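Local coordinates for protein 2,3-bisphosphoglycerate-independent phosphoglycerate mutase (Pyrococcus horikoshii, PDB 2ZKT) that probably interconverts 2-phosphoglycerate and 3-phosphoglycerate in glycolysis, as a metal-binding mutase that needs no 2,3-bisphosphoglycerate, at residues 8-13 against 339-344; 16-21 against 350-355; 26-31 against 314-319; 47-52 against 359-364; 303-308 against 345-350. All blocks are in the same frame, centred on the assembly; numbering follows the deposited sequence.

Interaction 1 of 5, residues 8-13 against 339-344. With ZN (zinc ion), chain G.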
# COMPACT_ATOMS: atom_id res chain seq x y z
N LEU B 8 14.35 5.95 -17.85
CA LEU B 8 12.94 6.09 -17.53
C LEU B 8 12.79 6.79 -16.18
O LEU B 8 12.96 6.19 -15.11
CB LEU B 8 12.24 4.71 -17.51
CG LEU B 8 10.74 4.71 -17.20
CD1 LEU B 8 9.99 5.75 -18.02
CD2 LEU B 8 10.21 3.32 -17.47
N LEU B 9 12.48 8.08 -16.23
CA LEU B 9 12.32 8.87 -15.04
C LEU B 9 10.83 9.06 -14.74
O LEU B 9 10.09 9.69 -15.51
CB LEU B 9 13.01 10.23 -15.21
CG LEU B 9 12.85 11.22 -14.05
CD1 LEU B 9 13.24 10.54 -12.75
CD2 LEU B 9 13.70 12.46 -14.30
N ILE B 10 10.40 8.52 -13.59
CA ILE B 10 9.01 8.59 -13.18
C ILE B 10 8.78 9.54 -11.99
O ILE B 10 9.39 9.39 -10.92
CB ILE B 10 8.51 7.16 -12.85
CG1 ILE B 10 8.59 6.31 -14.13
CG2 ILE B 10 7.09 7.18 -12.28
CD1 ILE B 10 8.12 4.89 -13.94
N ILE B 11 7.91 10.53 -12.20
CA ILE B 11 7.59 11.49 -11.15
C ILE B 11 6.16 11.36 -10.62
O ILE B 11 5.17 11.46 -11.38
CB ILE B 11 7.78 12.95 -11.63
CG1 ILE B 11 9.28 13.22 -11.92
CG2 ILE B 11 7.25 13.93 -10.58
CD1 ILE B 11 10.19 13.02 -10.71
N LEU B 12 6.06 11.12 -9.31
CA LEU B 12 4.77 11.01 -8.65
C LEU B 12 4.62 12.33 -7.89
O LEU B 12 5.07 12.46 -6.75
CB LEU B 12 4.77 9.82 -7.69
CG LEU B 12 5.20 8.50 -8.34
CD1 LEU B 12 4.91 7.37 -7.37
CD2 LEU B 12 4.45 8.27 -9.65
N ASP B 13 4.02 13.31 -8.57
CA ASP B 13 3.81 14.66 -8.05
C ASP B 13 3.41 14.72 -6.57
O ASP B 13 2.47 14.04 -6.13
CB ASP B 13 2.76 15.37 -8.92
CG ASP B 13 3.01 16.86 -9.05
OD1 ASP B 13 2.71 17.60 -8.08
OD2 ASP B 13 3.52 17.29 -10.12
N VAL B 339 17.21 -0.68 -19.49
CA VAL B 339 16.56 0.55 -19.07
C VAL B 339 16.86 0.87 -17.61
O VAL B 339 16.62 0.06 -16.71
CB VAL B 339 15.01 0.46 -19.26
CG1 VAL B 339 14.36 1.78 -18.95
CG2 VAL B 339 14.69 0.05 -20.69
N VAL B 340 17.39 2.07 -17.39
CA VAL B 340 17.69 2.53 -16.04
C VAL B 340 16.45 3.28 -15.57
O VAL B 340 16.03 4.26 -16.19
CB VAL B 340 18.88 3.49 -16.05
CG1 VAL B 340 19.12 4.01 -14.64
CG2 VAL B 340 20.11 2.76 -16.60
N ILE B 341 15.85 2.81 -14.47
CA ILE B 341 14.64 3.46 -13.97
C ILE B 341 14.81 4.24 -12.66
O ILE B 341 15.45 3.78 -11.71
CB ILE B 341 13.49 2.43 -13.81
CG1 ILE B 341 12.20 3.15 -13.41
CG2 ILE B 341 13.86 1.39 -12.78
CD1 ILE B 341 10.97 2.25 -13.40
N ALA B 342 14.22 5.44 -12.64
CA ALA B 342 14.28 6.29 -11.47
C ALA B 342 12.87 6.74 -11.12
O ALA B 342 12.08 7.09 -12.00
CB ALA B 342 15.18 7.51 -11.74
N ILE B 343 12.54 6.71 -9.83
CA ILE B 343 11.21 7.11 -9.40
C ILE B 343 11.30 8.04 -8.20
O ILE B 343 12.02 7.77 -7.23
CB ILE B 343 10.36 5.88 -9.01
CG1 ILE B 343 10.20 4.96 -10.23
CG2 ILE B 343 8.99 6.34 -8.49
CD1 ILE B 343 9.53 3.63 -9.92
N THR B 344 10.58 9.15 -8.26
CA THR B 344 10.57 10.07 -7.13
C THR B 344 9.44 11.08 -7.30
O THR B 344 8.56 10.93 -8.13
CB THR B 344 11.93 10.79 -7.08
OG1 THR B 344 12.04 11.51 -5.85
CG2 THR B 344 12.04 11.78 -8.24
ZN ZN G . 4.20 19.27 -8.47
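Leu8 meets strand 339-344 through both backbone and side chain. Its N donates to Val340 O at 2.9 Å and its O receives Ala342 N, while CB rests on Val339 CG1 at 3.9 Å. Two residues on, Ile10 repeats the pattern: its N reaches Ala342 O at 2.7 Å with an N-H...O angle of 173°, and its O takes the N-H of Thr344. On the same sheet face as Leu8, Ile10 sets CB against Ile343 CG1 (3.8 Å), and its CD1 meets Ile341 CD1, the two side chains crossing at a slant. Thr344 works from the other face. Its OG1 lies anti to the backbone N (chi1 -170°) and is bonded to Pro362 O of the next strand, which turns the methyl CG2 toward Ile11 CD1, 3.3 Å away. Thr344 O closes the ladder by accepting Leu12 N at 2.8 Å. Five backbone bonds and strand directions only 13° apart identify a parallel pair, buried throughout. It lies in the central sheet of the alkaline phosphatase-like fold, where the chain leaving strand 6-12 delivers Asp13, whose OD1 binds a zinc ion at 2.3 Å.

Interaction 2 of 5, residues 16-21 against 350-355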
# COMPACT_ATOMS: atom_id res chain seq x y z
N GLY B 16 6.32 13.02 -1.52
CA GLY B 16 6.73 13.16 -0.12
C GLY B 16 5.66 13.64 0.84
O GLY B 16 4.81 14.47 0.49
N ASP B 17 5.71 13.15 2.08
CA ASP B 17 4.74 13.54 3.08
C ASP B 17 5.35 13.48 4.48
O ASP B 17 6.56 13.28 4.64
CB ASP B 17 3.52 12.62 2.99
CG ASP B 17 2.21 13.34 3.30
OD1 ASP B 17 2.02 13.80 4.45
OD2 ASP B 17 1.36 13.44 2.37
N ARG B 18 4.52 13.65 5.51
CA ARG B 18 4.98 13.58 6.89
C ARG B 18 4.20 12.46 7.59
O ARG B 18 3.13 12.06 7.12
CB ARG B 18 4.77 14.93 7.60
CG ARG B 18 5.62 16.05 7.01
CD ARG B 18 5.29 17.41 7.61
NE ARG B 18 6.15 18.44 7.02
CZ ARG B 18 6.07 19.75 7.28
NH1 ARG B 18 5.15 20.22 8.12
NH2 ARG B 18 6.92 20.59 6.70
N PRO B 19 4.73 11.94 8.71
CA PRO B 19 4.03 10.86 9.43
C PRO B 19 2.55 11.23 9.65
O PRO B 19 2.25 12.36 10.07
CB PRO B 19 4.80 10.77 10.75
CG PRO B 19 6.20 11.17 10.35
CD PRO B 19 5.94 12.36 9.43
N ILE B 20 1.64 10.29 9.36
CA ILE B 20 0.20 10.53 9.54
C ILE B 20 -0.29 9.63 10.68
O ILE B 20 -0.10 8.40 10.63
CB ILE B 20 -0.63 10.18 8.28
CG1 ILE B 20 -0.08 10.91 7.05
CG2 ILE B 20 -2.11 10.54 8.52
CD1 ILE B 20 -0.37 12.39 7.03
N LYS B 21 -0.92 10.23 11.68
CA LYS B 21 -1.42 9.48 12.84
C LYS B 21 -2.44 8.41 12.46
O LYS B 21 -2.37 7.27 12.95
CB LYS B 21 -2.02 10.45 13.87
CG LYS B 21 -2.38 9.78 15.20
CD LYS B 21 -2.77 10.81 16.26
CE LYS B 21 -3.14 10.14 17.58
NZ LYS B 21 -4.44 9.38 17.51
N PRO B 350 2.88 17.45 2.01
CA PRO B 350 2.30 16.83 3.21
C PRO B 350 0.81 17.15 3.35
O PRO B 350 0.39 18.28 3.09
CB PRO B 350 3.12 17.45 4.35
CG PRO B 350 4.39 17.93 3.70
CD PRO B 350 3.92 18.44 2.36
N CYS B 351 0.02 16.15 3.74
CA CYS B 351 -1.41 16.36 3.93
C CYS B 351 -1.64 17.37 5.07
O CYS B 351 -2.52 18.23 4.98
CB CYS B 351 -2.10 15.02 4.24
SG CYS B 351 -2.17 13.88 2.82
N GLU B 352 -0.82 17.29 6.12
CA GLU B 352 -0.96 18.22 7.25
C GLU B 352 -0.60 19.66 6.87
O GLU B 352 -0.93 20.60 7.60
CB GLU B 352 -0.07 17.79 8.43
CG GLU B 352 1.43 18.08 8.26
CD GLU B 352 2.21 18.03 9.57
OE1 GLU B 352 2.18 16.97 10.26
OE2 GLU B 352 2.85 19.05 9.92
N VAL B 353 0.08 19.84 5.73
CA VAL B 353 0.47 21.19 5.29
C VAL B 353 -0.48 21.73 4.21
O VAL B 353 -0.66 22.94 4.09
CB VAL B 353 1.93 21.21 4.75
CG1 VAL B 353 2.35 22.64 4.36
CG2 VAL B 353 2.88 20.65 5.79
N MET B 354 -1.07 20.82 3.43
CA MET B 354 -2.01 21.18 2.36
C MET B 354 -1.38 22.08 1.29
O MET B 354 -2.05 22.90 0.66
CB MET B 354 -3.25 21.87 2.96
CG MET B 354 -4.12 20.93 3.81
SD MET B 354 -5.61 21.71 4.52
CE MET B 354 -6.74 21.67 3.08
N ASN B 355 -0.07 21.91 1.10
CA ASN B 355 0.69 22.67 0.12
C ASN B 355 2.10 22.10 0.09
O ASN B 355 2.46 21.28 0.94
CB ASN B 355 0.73 24.15 0.49
CG ASN B 355 0.78 25.06 -0.73
OD1 ASN B 355 1.60 24.87 -1.64
ND2 ASN B 355 -0.11 26.05 -0.75
O HOH W 1 1.40 15.40 6.81
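Arg18 reaches across Pro350, Glu352 and Val353, starting from a CB directed at segment 350-355. CG, placed anti to the carbonyl carbon (chi1 -65°), lies 3.9 Å from Pro350 CB, and from there the chain runs extended. CD passes Glu352 CD at 3.7 Å. NE comes near Pro350 CG, although its polar partner is Asp359 in a salt bridge. At the tip, NH1 donates to Glu352 OE2 at 3.1 Å in a salt bridge; the oxygen lies in the guanidinium plane but is approached from above its own carboxylate plane, the two planes being 80° apart. Val353 CG2 sits over one guanidinium face, 3.3 Å from NH1 and offset toward the rim. Asp17 OD1 collects the backbone N-H of Arg18 (2.7 Å) and of Cys351 (3.2 Å), and a water that also binds Glu352 N. Asp17 OD2 pairs with Lys316 of the neighbouring helix. With an alanine at Arg18, Glu352 and Asp359 would probably be left without their shared positive mate, and Val353 CG2 would lose the guanidinium it covers. Neither segment is regular strand or helix, and the bonds between them use side chains: the carboxylate of Asp17 ties down the buried turn at Cys351, while one guanidinium, partly exposed, bridges two acidic groups, which probably offsets part of their charge as well as joining the loops.

Interaction 3 of 5, residues 26-31 against 314-319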
# COMPACT_ATOMS: atom_id res chain seq x y z
N LEU B 26 2.77 6.35 9.76
CA LEU B 26 3.43 6.15 8.48
C LEU B 26 2.99 7.26 7.54
O LEU B 26 2.02 7.98 7.80
CB LEU B 26 3.06 4.80 7.86
CG LEU B 26 3.24 3.52 8.71
CD1 LEU B 26 2.96 2.31 7.83
CD2 LEU B 26 4.66 3.45 9.28
N THR B 27 3.74 7.40 6.44
CA THR B 27 3.39 8.38 5.43
C THR B 27 2.53 7.60 4.44
O THR B 27 2.56 6.36 4.42
CB THR B 27 4.62 8.89 4.69
OG1 THR B 27 5.26 7.78 4.03
CG2 THR B 27 5.60 9.56 5.67
N PRO B 28 1.75 8.31 3.60
CA PRO B 28 0.90 7.64 2.60
C PRO B 28 1.69 6.64 1.75
O PRO B 28 1.20 5.56 1.44
CB PRO B 28 0.36 8.82 1.77
CG PRO B 28 0.20 9.88 2.83
CD PRO B 28 1.49 9.76 3.63
N LEU B 29 2.92 7.01 1.39
CA LEU B 29 3.76 6.15 0.58
C LEU B 29 4.15 4.87 1.31
O LEU B 29 4.20 3.80 0.70
CB LEU B 29 5.05 6.88 0.14
CG LEU B 29 6.13 5.97 -0.50
CD1 LEU B 29 5.54 5.15 -1.65
CD2 LEU B 29 7.28 6.84 -1.00
N GLU B 30 4.42 4.98 2.60
CA GLU B 30 4.82 3.81 3.38
C GLU B 30 3.61 2.91 3.61
O GLU B 30 3.67 1.69 3.37
CB GLU B 30 5.45 4.25 4.72
CG GLU B 30 6.77 4.99 4.54
CD GLU B 30 7.22 5.75 5.80
OE1 GLU B 30 6.33 6.19 6.58
OE2 GLU B 30 8.45 5.91 6.00
N TYR B 31 2.51 3.53 4.04
CA TYR B 31 1.23 2.86 4.33
C TYR B 31 0.66 2.16 3.08
O TYR B 31 0.23 1.02 3.15
CB TYR B 31 0.22 3.91 4.84
CG TYR B 31 -1.16 3.37 5.18
CD1 TYR B 31 -1.40 2.73 6.40
CD2 TYR B 31 -2.23 3.52 4.29
CE1 TYR B 31 -2.67 2.26 6.73
CE2 TYR B 31 -3.51 3.04 4.61
CZ TYR B 31 -3.72 2.41 5.84
OH TYR B 31 -4.98 1.94 6.17
N LYS B 314 -5.49 8.86 3.16
CA LYS B 314 -5.93 7.57 2.63
C LYS B 314 -6.06 7.66 1.11
O LYS B 314 -5.58 6.79 0.37
CB LYS B 314 -7.29 7.21 3.24
CG LYS B 314 -7.30 7.09 4.77
CD LYS B 314 -7.14 5.65 5.22
CE LYS B 314 -7.47 5.50 6.70
NZ LYS B 314 -7.40 4.07 7.14
N LEU B 315 -6.71 8.73 0.63
CA LEU B 315 -6.89 8.92 -0.80
C LEU B 315 -5.53 8.99 -1.49
O LEU B 315 -5.32 8.34 -2.53
CB LEU B 315 -7.66 10.22 -1.07
CG LEU B 315 -7.80 10.60 -2.56
CD1 LEU B 315 -8.42 9.42 -3.32
CD2 LEU B 315 -8.66 11.85 -2.71
N LYS B 316 -4.61 9.77 -0.92
CA LYS B 316 -3.27 9.91 -1.50
C LYS B 316 -2.60 8.53 -1.55
O LYS B 316 -2.02 8.15 -2.57
CB LYS B 316 -2.41 10.88 -0.67
CG LYS B 316 -1.00 11.10 -1.22
CD LYS B 316 -0.30 12.24 -0.46
CE LYS B 316 1.14 12.44 -0.93
NZ LYS B 316 1.77 13.63 -0.29
N ALA B 317 -2.71 7.78 -0.45
CA ALA B 317 -2.13 6.43 -0.40
C ALA B 317 -2.80 5.57 -1.48
O ALA B 317 -2.13 4.79 -2.17
CB ALA B 317 -2.35 5.81 1.00
N GLU B 318 -4.11 5.72 -1.63
CA GLU B 318 -4.87 4.97 -2.64
C GLU B 318 -4.32 5.30 -4.04
O GLU B 318 -4.15 4.42 -4.89
CB GLU B 318 -6.36 5.33 -2.53
CG GLU B 318 -7.33 4.34 -3.19
CD GLU B 318 -7.29 4.38 -4.71
OE1 GLU B 318 -7.57 5.46 -5.29
OE2 GLU B 318 -6.99 3.33 -5.32
N LEU B 319 -4.04 6.59 -4.28
CA LEU B 319 -3.50 7.01 -5.57
C LEU B 319 -2.07 6.52 -5.80
O LEU B 319 -1.68 6.19 -6.92
CB LEU B 319 -3.56 8.53 -5.63
CG LEU B 319 -5.00 9.03 -5.75
CD1 LEU B 319 -5.14 10.54 -5.53
CD2 LEU B 319 -5.62 8.72 -7.11
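Tyr31 has its CG anti to the backbone N (chi1 180°), and Lys314 bends at chi2 (-96°); together these torsions bring the phenol oxygen and the ammonium group within reach of each other. The resulting bond, Lys314 NZ to Tyr31 OH at 3.4 Å, is weak, and the two side chains cross obliquely. The arrangement is a helix-helix contact: the short helix 28-31 sits against the first turns of helix 313-331, its start fixed by a capping box in which Glu30 N donates to Thr27 OG1 (3.3 Å) and Thr27 N donates to Glu30 OE1 (2.9 Å). The nearest CA atoms across the contact are those of Pro28 and Ala317, 4.4 Å apart. A separation so small is possible because the residues facing each other carry only a compact ring and a methyl. Pro28 CB also meets Lys316 CG at 4.0 Å, so the aliphatic part of this lysine serves as an apolar wall. The chain of Lys316 is extended beyond CG and takes NZ past the proline, where it forms a salt bridge with Asp17. Tyr31 additionally packs on Pro35 of the second subunit, which places this contact beside the dimer interface. Ala317 CB stands at the edge of the Tyr31 ring, near its plane and 4.0 Å from CD2, and approaches Pro28 O to 3.6 Å.

Interaction 4 of 5, residues 47-52 against 359-364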
# COMPACT_ATOMS: atom_id res chain seq x y z
N GLY B 47 17.60 7.01 -2.04
CA GLY B 47 18.16 8.27 -1.57
C GLY B 47 17.06 9.30 -1.32
O GLY B 47 15.88 9.03 -1.52
N GLN B 48 17.47 10.49 -0.86
CA GLN B 48 16.54 11.59 -0.59
C GLN B 48 17.02 12.74 -1.46
O GLN B 48 18.23 12.99 -1.55
CB GLN B 48 16.61 12.06 0.86
CG GLN B 48 16.49 11.00 1.92
CD GLN B 48 16.46 11.60 3.32
OE1 GLN B 48 15.41 12.06 3.78
NE2 GLN B 48 17.61 11.61 4.00
N GLN B 49 16.09 13.44 -2.09
CA GLN B 49 16.52 14.57 -2.91
C GLN B 49 15.79 15.84 -2.54
O GLN B 49 14.59 15.81 -2.24
CB GLN B 49 16.30 14.28 -4.41
CG GLN B 49 14.85 14.12 -4.83
CD GLN B 49 14.22 15.42 -5.33
OE1 GLN B 49 14.79 16.51 -5.23
NE2 GLN B 49 13.01 15.30 -5.87
N ASP B 50 16.55 16.93 -2.51
CA ASP B 50 15.99 18.25 -2.23
C ASP B 50 15.84 18.88 -3.61
O ASP B 50 16.83 19.09 -4.32
CB ASP B 50 16.95 19.08 -1.38
CG ASP B 50 17.05 18.57 0.06
OD1 ASP B 50 15.99 18.47 0.73
OD2 ASP B 50 18.19 18.29 0.51
N PRO B 51 14.60 19.15 -4.04
CA PRO B 51 14.40 19.76 -5.37
C PRO B 51 15.29 21.02 -5.47
O PRO B 51 16.01 21.21 -6.43
CB PRO B 51 12.92 20.13 -5.37
CG PRO B 51 12.30 19.05 -4.48
CD PRO B 51 13.30 18.90 -3.35
N ILE B 52 15.23 21.87 -4.44
CA ILE B 52 16.03 23.10 -4.45
C ILE B 52 17.15 23.06 -3.42
O ILE B 52 18.32 23.20 -3.75
CB ILE B 52 15.11 24.33 -4.21
CG1 ILE B 52 14.06 24.39 -5.34
CG2 ILE B 52 15.93 25.61 -4.17
CD1 ILE B 52 13.08 25.53 -5.21
N ASP B 359 10.38 19.43 2.76
CA ASP B 359 10.84 18.08 3.10
C ASP B 359 11.43 17.39 1.86
O ASP B 359 10.83 17.43 0.79
CB ASP B 359 9.67 17.23 3.64
CG ASP B 359 9.02 17.84 4.87
OD1 ASP B 359 9.67 17.86 5.95
OD2 ASP B 359 7.86 18.30 4.77
N PRO B 360 12.61 16.77 2.00
CA PRO B 360 13.26 16.08 0.87
C PRO B 360 12.32 14.99 0.35
O PRO B 360 11.38 14.61 1.04
CB PRO B 360 14.56 15.53 1.49
CG PRO B 360 14.18 15.32 2.96
CD PRO B 360 13.38 16.58 3.25
N VAL B 361 12.57 14.49 -0.85
CA VAL B 361 11.68 13.50 -1.44
C VAL B 361 12.35 12.14 -1.66
O VAL B 361 13.49 12.06 -2.13
CB VAL B 361 11.13 14.01 -2.80
CG1 VAL B 361 10.08 13.05 -3.35
CG2 VAL B 361 10.54 15.40 -2.63
N PRO B 362 11.64 11.05 -1.33
CA PRO B 362 12.23 9.73 -1.52
C PRO B 362 12.54 9.51 -3.00
O PRO B 362 11.78 9.93 -3.88
CB PRO B 362 11.15 8.78 -0.98
CG PRO B 362 9.88 9.55 -1.16
CD PRO B 362 10.27 10.95 -0.78
N LEU B 363 13.67 8.86 -3.25
CA LEU B 363 14.15 8.60 -4.60
C LEU B 363 14.67 7.17 -4.72
O LEU B 363 15.34 6.67 -3.82
CB LEU B 363 15.30 9.57 -4.94
CG LEU B 363 16.20 9.25 -6.16
CD1 LEU B 363 15.34 9.19 -7.43
CD2 LEU B 363 17.29 10.32 -6.31
N LEU B 364 14.38 6.52 -5.85
CA LEU B 364 14.90 5.18 -6.06
C LEU B 364 15.41 5.08 -7.49
O LEU B 364 14.85 5.70 -8.41
CB LEU B 364 13.82 4.12 -5.78
CG LEU B 364 12.78 3.68 -6.82
CD1 LEU B 364 13.43 2.95 -7.98
CD2 LEU B 364 11.80 2.73 -6.13
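Three flat polar groups of strand 47-50 touch segment 359-364 through single terminal atoms, with no stacking of one plane on another. The amide of Gln48 lies beside the Pro360 ring, OE1 being 3.6 Å from Pro360 CG. Two residues along, the carboxylate of Asp50 lies beside the same proline ring, OD1 3.4 Å from Pro360 CB, while its OD2 is held by a salt bridge to Arg390. On the opposite sheet face from Gln48, the amide of Gln49 runs alongside Val361, with NE2 at 3.8 Å from Val361 CB. Its CG lies between the backbone N and the carbonyl carbon (chi1 65°), and a bend at chi2 (93°) brings NE2 beside Val361.

The backbones form an antiparallel pair in the mixed central sheet of the alkaline phosphatase-like fold, where strand 361-366 runs against strand 339-344 as well. The short strand segments make an angle of 128°, well away from 180°, consistent with a marked twist or splay of these short segments. Gln49 and Val361 are a hydrogen-bonded pair: Val361 N reaches Gln49 O at 2.8 Å and Gln49 N reaches Val361 O at 2.9 Å. Gly47 and Leu363 form the second such pair, with Leu363 N to Gly47 O at 2.8 Å. Between them Gln48 faces Pro362 as a non-hydrogen-bonded pair, a position in which the missing N-H of proline costs no bond to this partner strand. Gln48 instead turns its CA toward Val361 O, 3.4 Å away in a CA-H...O contact. Beside Gly47, which bears no side chain, Leu363 CB lies 3.5 Å from Gly47 O.

Interaction 5 of 5, residues 303-308 against 345-350. With ZN (zinc ion), chain G; ZN (zinc ion), chain H.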
# COMPACT_ATOMS: atom_id res chain seq x y z
N PRO B 303 -2.31 13.44 -9.93
CA PRO B 303 -3.27 13.23 -8.83
C PRO B 303 -2.75 13.04 -7.40
O PRO B 303 -3.40 13.47 -6.44
CB PRO B 303 -4.12 12.04 -9.33
CG PRO B 303 -3.27 11.40 -10.40
CD PRO B 303 -2.62 12.57 -11.08
N THR B 304 -1.58 12.41 -7.23
CA THR B 304 -1.06 12.24 -5.87
C THR B 304 -0.92 13.60 -5.20
O THR B 304 -1.13 13.74 -3.99
CB THR B 304 0.32 11.55 -5.87
OG1 THR B 304 1.11 12.06 -6.95
CG2 THR B 304 0.17 10.04 -5.99
N ASP B 305 -0.59 14.62 -5.99
CA ASP B 305 -0.40 15.96 -5.44
C ASP B 305 -1.70 16.64 -4.99
O ASP B 305 -1.68 17.44 -4.04
CB ASP B 305 0.31 16.85 -6.46
CG ASP B 305 0.58 18.25 -5.92
OD1 ASP B 305 1.30 18.37 -4.89
OD2 ASP B 305 0.07 19.22 -6.53
N ALA B 306 -2.81 16.32 -5.65
CA ALA B 306 -4.10 16.92 -5.27
C ALA B 306 -4.57 16.41 -3.90
O ALA B 306 -5.06 17.18 -3.07
CB ALA B 306 -5.15 16.62 -6.33
N ALA B 307 -4.40 15.11 -3.66
CA ALA B 307 -4.83 14.53 -2.39
C ALA B 307 -4.07 15.20 -1.24
O ALA B 307 -4.62 15.41 -0.15
CB ALA B 307 -4.57 13.03 -2.38
N GLY B 308 -2.80 15.55 -1.51
CA GLY B 308 -1.98 16.21 -0.50
C GLY B 308 -2.49 17.62 -0.23
O GLY B 308 -2.56 18.06 0.91
N GLY B 345 9.47 12.12 -6.45
CA GLY B 345 8.53 13.21 -6.63
C GLY B 345 9.28 14.51 -6.89
O GLY B 345 10.42 14.69 -6.49
N ASP B 346 8.62 15.42 -7.64
CA ASP B 346 9.24 16.72 -7.86
C ASP B 346 9.31 17.54 -6.57
O ASP B 346 10.02 18.54 -6.46
CB ASP B 346 8.43 17.47 -8.93
CG ASP B 346 6.97 17.56 -8.50
OD1 ASP B 346 6.48 16.58 -7.93
OD2 ASP B 346 6.34 18.59 -8.74
N HIS B 347 8.52 17.09 -5.56
CA HIS B 347 8.56 17.76 -4.26
C HIS B 347 7.62 17.07 -3.25
O HIS B 347 6.87 16.15 -3.56
CB HIS B 347 8.15 19.22 -4.45
CG HIS B 347 6.73 19.30 -4.95
ND1 HIS B 347 5.66 19.01 -4.17
CD2 HIS B 347 6.27 19.70 -6.21
CE1 HIS B 347 4.57 19.24 -4.94
NE2 HIS B 347 4.91 19.65 -6.17
N SER B 348 7.71 17.52 -1.98
CA SER B 348 6.81 17.01 -0.94
C SER B 348 5.54 17.87 -0.83
O SER B 348 5.57 19.09 -0.97
CB SER B 348 7.55 17.03 0.40
OG SER B 348 8.47 15.93 0.42
N THR B 349 4.41 17.21 -0.57
CA THR B 349 3.15 17.92 -0.36
C THR B 349 2.45 17.20 0.76
O THR B 349 1.53 16.41 0.53
CB THR B 349 2.25 17.90 -1.61
OG1 THR B 349 2.93 18.55 -2.70
CG2 THR B 349 0.94 18.67 -1.32
N PRO B 350 2.88 17.45 2.01
CA PRO B 350 2.30 16.83 3.21
C PRO B 350 0.81 17.15 3.35
O PRO B 350 0.39 18.28 3.09
CB PRO B 350 3.12 17.45 4.35
CG PRO B 350 4.39 17.93 3.70
CD PRO B 350 3.92 18.44 2.36
ZN ZN G . 4.20 19.27 -8.47
ZN ZN H . 0.91 21.00 -5.87
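Asp305 OD2 is gripped by a zinc ion at 2.1 Å and by Lys302, while OD1 of the same carboxylate turns to the loop 345-350. There OD1 accepts a bond from Thr349 OG1 at 2.7 Å, a distance to be read with caution because the hydroxyl sits too near a neighbour in the model. OD1 also lies at the edge of the His347 ring, 3.4 Å from CE1. NE2 of that ring binds the other zinc ion at 2.4 Å, which holds the ring; ND1 also donates to Ser348 O, though from above the carbonyl plane. Asp346 OD2 joins NE2 on this metal, which Asp13 and Ser60 complete; His309 and His356 complete the site of Asp305. Gly308, lacking a side chain, lets its CA come within 3.7 Å of Thr349 O. A valine in place of Thr349 has no hydroxyl, which would probably leave Asp305 OD1 without this partner, the carboxylate being held mainly through OD2. The two zinc ions, 4.5 Å apart, form a dinuclear site consistent with the alkaline phosphatase clan, and the Asp305-Thr349 bond links the helix that serves one metal to the loop that serves the other.

Interactions 1 and 4 both belong to the central sheet and rest on backbone ladders, parallel in one and antiparallel in the other; strands 339-344 and 361-366 lie next to each other, and Thr344 bonded to Pro362 O joins them. Interaction 5 sits at the C-terminal ends of strands 6-12 and 339-344, where coordination replaces apolar contact; it shares a zinc ion with interaction 1 through Asp13 and shares Pro350 with interaction 2. Interactions 2 and 3, their centres about 19 and 20 Å from the chain centre, include exposed residues; interaction 2 is mostly polar, interaction 3 mostly apolar with a weak Lys314-Tyr31 bond, and the Asp17-Lys316 salt bridge connects them. Arg18 and Asp359 tie interaction 2 to interaction 4.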